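Local coordinates for protein amidase (Bacillus anthracis, PDB 5EWQ) that probably hydrolyses amide bonds, as an amidase-signature family hydrolase related to the glutamyl-tRNA(Gln) amidotransferase A subunit, at residues Val239-Ser244 and Phe489-Leu494; Pro465-Pro470 and Glu493-Gly498. One frame throughout, in Å; residues are numbered along the deposited sequence.

Helix 491-503 is common to both contacts, which share Glu493 and Leu494 and have centres about 6 Å apart. Its N-terminal end meets strand 239-242 and the segment just after it in contact 1, while contact 2 sets its first two turns on strand 466-473. Those strands are antiparallel neighbours in the large mixed sheet, joined by probable backbone bonds between Gly240 O and Ala468 N and between Arg242 N and Glu466 O. Along the chain the order is 239-244, 465-470, then the helix, so one helix packs across two neighbouring strands that are more than 220 residues apart in sequence. Both contacts are buried and lie within the amidase family region.

Contact 1 of 2, residues Val239-Ser244 and Phe489-Leu494; sequences VGLRPS and FGEKEL
Phe489 begins the contact through its backbone: its N donates a weak hydrogen bond to Ser244 OG (3.1 Å), with a bent N-H...O angle of 135°. Its ring lies obliquely near the serine, Phe489 CD1 being 4.4 Å from Ser244 CB. After Gly490, the N-cap of helix 491-503, Glu491 brings in the main polar link. Its CG stands beside the backbone N (chi1 -77°) and the chain bends at chi2 (79°), which turns the carboxylate toward Ser244. There OE2 accepts two hydrogen bonds. Ser244 N reaches Glu491 OE2 nearly along the C-O axis, its modelled length of 2.5 Å being doubtful, and Ser244 OG arrives at Glu491 OE2 on the syn side, tilted out of the carboxylate plane (2.7 Å). Ser244 OG is thus both donor to the glutamate and acceptor from Phe489, while Glu491 OE1 has a long, weak ion pair with Arg247. The aliphatic CG of Glu491 grazes Leu241 CD2 at 4.5 Å. One turn later, Leu494 CD1 meets Leu241 CD1 at 4.3 Å. A helix N-terminus fastened by a carboxylate to the backbone and side chain just beyond a strand end marks where helix 491-503 packs on central strands of the amidase α/β core.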
# COMPACT_ATOMS: atom_id res chain seq x y z
N VAL A 239 2.70 -7.60 4.32
CA VAL A 239 1.53 -8.05 3.56
C VAL A 239 0.86 -6.89 2.83
O VAL A 239 0.63 -5.83 3.42
CB VAL A 239 0.50 -8.74 4.48
CG1 VAL A 239 -0.73 -9.17 3.69
CG2 VAL A 239 1.13 -9.94 5.18
N GLY A 240 0.56 -7.10 1.55
CA GLY A 240 -0.10 -6.08 0.75
C GLY A 240 -1.16 -6.68 -0.16
O GLY A 240 -0.92 -7.69 -0.82
N LEU A 241 -2.33 -6.05 -0.20
CA LEU A 241 -3.43 -6.55 -1.02
C LEU A 241 -3.91 -5.53 -2.04
O LEU A 241 -4.18 -4.38 -1.71
CB LEU A 241 -4.61 -6.97 -0.14
CG LEU A 241 -5.90 -7.31 -0.90
CD1 LEU A 241 -5.89 -8.76 -1.37
CD2 LEU A 241 -7.13 -7.01 -0.06
N ARG A 242 -4.01 -5.96 -3.30
CA ARG A 242 -4.70 -5.18 -4.32
C ARG A 242 -6.10 -5.74 -4.51
O ARG A 242 -6.25 -6.88 -4.94
CB ARG A 242 -3.94 -5.19 -5.65
CG ARG A 242 -4.73 -4.58 -6.79
CD ARG A 242 -4.09 -4.86 -8.15
NE ARG A 242 -4.93 -4.41 -9.25
CZ ARG A 242 -4.83 -3.22 -9.84
NH1 ARG A 242 -3.90 -2.36 -9.43
NH2 ARG A 242 -5.64 -2.90 -10.83
N PRO A 243 -7.13 -4.95 -4.17
CA PRO A 243 -8.51 -5.43 -4.29
C PRO A 243 -8.97 -5.48 -5.74
O PRO A 243 -8.28 -4.98 -6.63
CB PRO A 243 -9.30 -4.39 -3.50
CG PRO A 243 -8.50 -3.14 -3.63
CD PRO A 243 -7.06 -3.57 -3.65
N SER A 244 -10.13 -6.09 -5.97
CA SER A 244 -10.71 -6.14 -7.31
C SER A 244 -11.13 -4.74 -7.74
O SER A 244 -11.61 -3.95 -6.92
CB SER A 244 -11.90 -7.09 -7.35
OG SER A 244 -11.54 -8.39 -6.91
N PHE A 489 -13.22 -10.84 -7.74
CA PHE A 489 -14.05 -10.64 -6.55
C PHE A 489 -13.84 -11.73 -5.51
O PHE A 489 -14.73 -12.03 -4.71
CB PHE A 489 -15.53 -10.56 -6.92
CG PHE A 489 -15.84 -9.50 -7.95
CD1 PHE A 489 -16.11 -8.20 -7.57
CD2 PHE A 489 -15.87 -9.82 -9.30
CE1 PHE A 489 -16.40 -7.23 -8.52
CE2 PHE A 489 -16.15 -8.86 -10.25
CZ PHE A 489 -16.42 -7.56 -9.86
N GLY A 490 -12.65 -12.33 -5.51
CA GLY A 490 -12.35 -13.44 -4.62
C GLY A 490 -11.36 -13.08 -3.53
O GLY A 490 -10.43 -13.84 -3.26
N GLU A 491 -11.55 -11.93 -2.90
CA GLU A 491 -10.69 -11.50 -1.80
C GLU A 491 -10.85 -12.42 -0.60
O GLU A 491 -9.92 -12.60 0.18
CB GLU A 491 -11.00 -10.06 -1.40
CG GLU A 491 -10.44 -9.00 -2.34
CD GLU A 491 -11.27 -8.81 -3.60
OE1 GLU A 491 -12.20 -9.61 -3.83
OE2 GLU A 491 -10.99 -7.85 -4.35
N LYS A 492 -12.04 -13.00 -0.45
CA LYS A 492 -12.33 -13.90 0.65
C LYS A 492 -11.47 -15.16 0.57
O LYS A 492 -10.97 -15.65 1.59
CB LYS A 492 -13.81 -14.27 0.67
N GLU A 493 -11.31 -15.68 -0.64
CA GLU A 493 -10.52 -16.89 -0.84
C GLU A 493 -9.03 -16.58 -0.81
O GLU A 493 -8.23 -17.41 -0.37
CB GLU A 493 -10.89 -17.56 -2.17
CG GLU A 493 -10.29 -18.94 -2.35
CD GLU A 493 -10.72 -19.60 -3.65
OE1 GLU A 493 -10.48 -20.81 -3.81
OE2 GLU A 493 -11.30 -18.90 -4.51
N LEU A 494 -8.66 -15.39 -1.26
CA LEU A 494 -7.26 -14.97 -1.27
C LEU A 494 -6.70 -14.86 0.15
O LEU A 494 -5.61 -15.37 0.43
CB LEU A 494 -7.09 -13.64 -1.99
CG LEU A 494 -6.47 -13.71 -3.39
CD1 LEU A 494 -6.03 -12.33 -3.85
CD2 LEU A 494 -5.30 -14.69 -3.41

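Contact 2 of 2, residues Pro465-Pro470 and Glu493-Gly498; sequences PELAVP and ELFNIG
Leu467 of strand 466-473 and Pro465, just before it, carry one side of this apolar contact, both with CB directed at helix 491-503. Leu467 CG is anti to the backbone N (chi1 -177°), which carries its two methyls to different parts of the helix. Leu467 CD2 packs on the helix backbone, 3.8 Å from Gly498 CA and 4.0 Å from Phe495 CA, whereas Leu467 CD1 approaches the Phe495 ring obliquely, 4.3 Å from Phe495 CE1. At the N-terminal side, Leu494 CD1 meets Pro465 at a slant, 3.6 Å from Pro465 CB, and lies 4.0 Å from Leu467 CB. Two residues farther along the strand, Val469 CG2 reaches Gly498 O at 4.1 Å. Axes 9.0 Å apart and inclined by only 17° show a helix laid along a strand in the same N-to-C sense. It returns after hairpin strand 479-485 to cover one face of the mixed sheet, an α/β layering found in the amidase-signature fold. Outward from this first shell, Phe484 of that hairpin strand touches Leu494 and Val469, while the Phe495 side chain also packs on Val270, Ala273 and Ala274 of helix 270-280. Backbone bonds of Leu467 with Phe484 and of Ala468 with Gly240 fix the strand between its two neighbours.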
# COMPACT_ATOMS: atom_id res chain seq x y z
N PRO A 465 -7.69 -9.66 -8.02
CA PRO A 465 -7.05 -9.31 -6.75
C PRO A 465 -5.65 -9.91 -6.60
O PRO A 465 -5.36 -10.97 -7.14
CB PRO A 465 -8.00 -9.90 -5.71
CG PRO A 465 -8.67 -11.03 -6.41
CD PRO A 465 -8.83 -10.58 -7.83
N GLU A 466 -4.79 -9.21 -5.85
CA GLU A 466 -3.43 -9.65 -5.61
C GLU A 466 -3.10 -9.58 -4.12
O GLU A 466 -3.45 -8.61 -3.45
CB GLU A 466 -2.43 -8.80 -6.39
CG GLU A 466 -2.69 -8.75 -7.89
CD GLU A 466 -1.95 -7.60 -8.55
OE1 GLU A 466 -1.33 -6.80 -7.82
OE2 GLU A 466 -1.98 -7.51 -9.80
N LEU A 467 -2.44 -10.61 -3.60
CA LEU A 467 -2.08 -10.64 -2.19
C LEU A 467 -0.61 -10.99 -1.98
O LEU A 467 -0.17 -12.08 -2.32
CB LEU A 467 -2.96 -11.63 -1.43
CG LEU A 467 -2.73 -11.70 0.08
CD1 LEU A 467 -3.01 -10.36 0.73
CD2 LEU A 467 -3.59 -12.79 0.71
N ALA A 468 0.15 -10.05 -1.41
CA ALA A 468 1.57 -10.25 -1.16
C ALA A 468 1.82 -10.77 0.25
O ALA A 468 1.33 -10.21 1.22
CB ALA A 468 2.33 -8.95 -1.39
N VAL A 469 2.59 -11.85 0.35
CA VAL A 469 2.92 -12.45 1.64
C VAL A 469 4.43 -12.71 1.72
O VAL A 469 5.01 -13.27 0.79
CB VAL A 469 2.16 -13.78 1.85
CG1 VAL A 469 2.55 -14.42 3.18
CG2 VAL A 469 0.66 -13.56 1.79
N PRO A 470 5.06 -12.28 2.83
CA PRO A 470 6.50 -12.46 3.05
C PRO A 470 6.97 -13.90 2.83
O PRO A 470 6.53 -14.80 3.54
CB PRO A 470 6.67 -12.06 4.52
CG PRO A 470 5.59 -11.07 4.75
CD PRO A 470 4.42 -11.52 3.92
N GLU A 493 -11.31 -15.68 -0.64
CA GLU A 493 -10.52 -16.89 -0.84
C GLU A 493 -9.03 -16.58 -0.81
O GLU A 493 -8.23 -17.41 -0.37
CB GLU A 493 -10.89 -17.56 -2.17
CG GLU A 493 -10.29 -18.94 -2.35
CD GLU A 493 -10.72 -19.60 -3.65
OE1 GLU A 493 -10.48 -20.81 -3.81
OE2 GLU A 493 -11.30 -18.90 -4.51
N LEU A 494 -8.66 -15.39 -1.26
CA LEU A 494 -7.26 -14.97 -1.27
C LEU A 494 -6.70 -14.86 0.15
O LEU A 494 -5.61 -15.37 0.43
CB LEU A 494 -7.09 -13.64 -1.99
CG LEU A 494 -6.47 -13.71 -3.39
CD1 LEU A 494 -6.03 -12.33 -3.85
CD2 LEU A 494 -5.30 -14.69 -3.41
N PHE A 495 -7.44 -14.19 1.02
CA PHE A 495 -7.02 -14.04 2.41
C PHE A 495 -6.90 -15.40 3.10
O PHE A 495 -5.97 -15.63 3.87
CB PHE A 495 -8.00 -13.15 3.18
CG PHE A 495 -7.71 -11.68 3.05
CD1 PHE A 495 -6.56 -11.14 3.59
CD2 PHE A 495 -8.60 -10.85 2.40
CE1 PHE A 495 -6.29 -9.79 3.47
CE2 PHE A 495 -8.34 -9.50 2.28
CZ PHE A 495 -7.18 -8.97 2.82
N ASN A 496 -7.85 -16.29 2.81
CA ASN A 496 -7.83 -17.63 3.38
C ASN A 496 -6.62 -18.42 2.91
O ASN A 496 -5.98 -19.13 3.68
CB ASN A 496 -9.12 -18.37 3.02
CG ASN A 496 -9.33 -19.62 3.86
OD1 ASN A 496 -8.78 -19.74 4.96
ND2 ASN A 496 -10.12 -20.56 3.35
N ILE A 497 -6.30 -18.27 1.62
CA ILE A 497 -5.12 -18.90 1.04
C ILE A 497 -3.85 -18.25 1.59
O ILE A 497 -2.90 -18.94 1.97
CB ILE A 497 -5.14 -18.81 -0.50
CG1 ILE A 497 -6.14 -19.80 -1.08
CG2 ILE A 497 -3.75 -19.06 -1.08
CD1 ILE A 497 -6.23 -19.77 -2.59
N GLY A 498 -3.84 -16.92 1.63
CA GLY A 498 -2.70 -16.17 2.12
C GLY A 498 -2.40 -16.41 3.58
O GLY A 498 -1.24 -16.50 3.98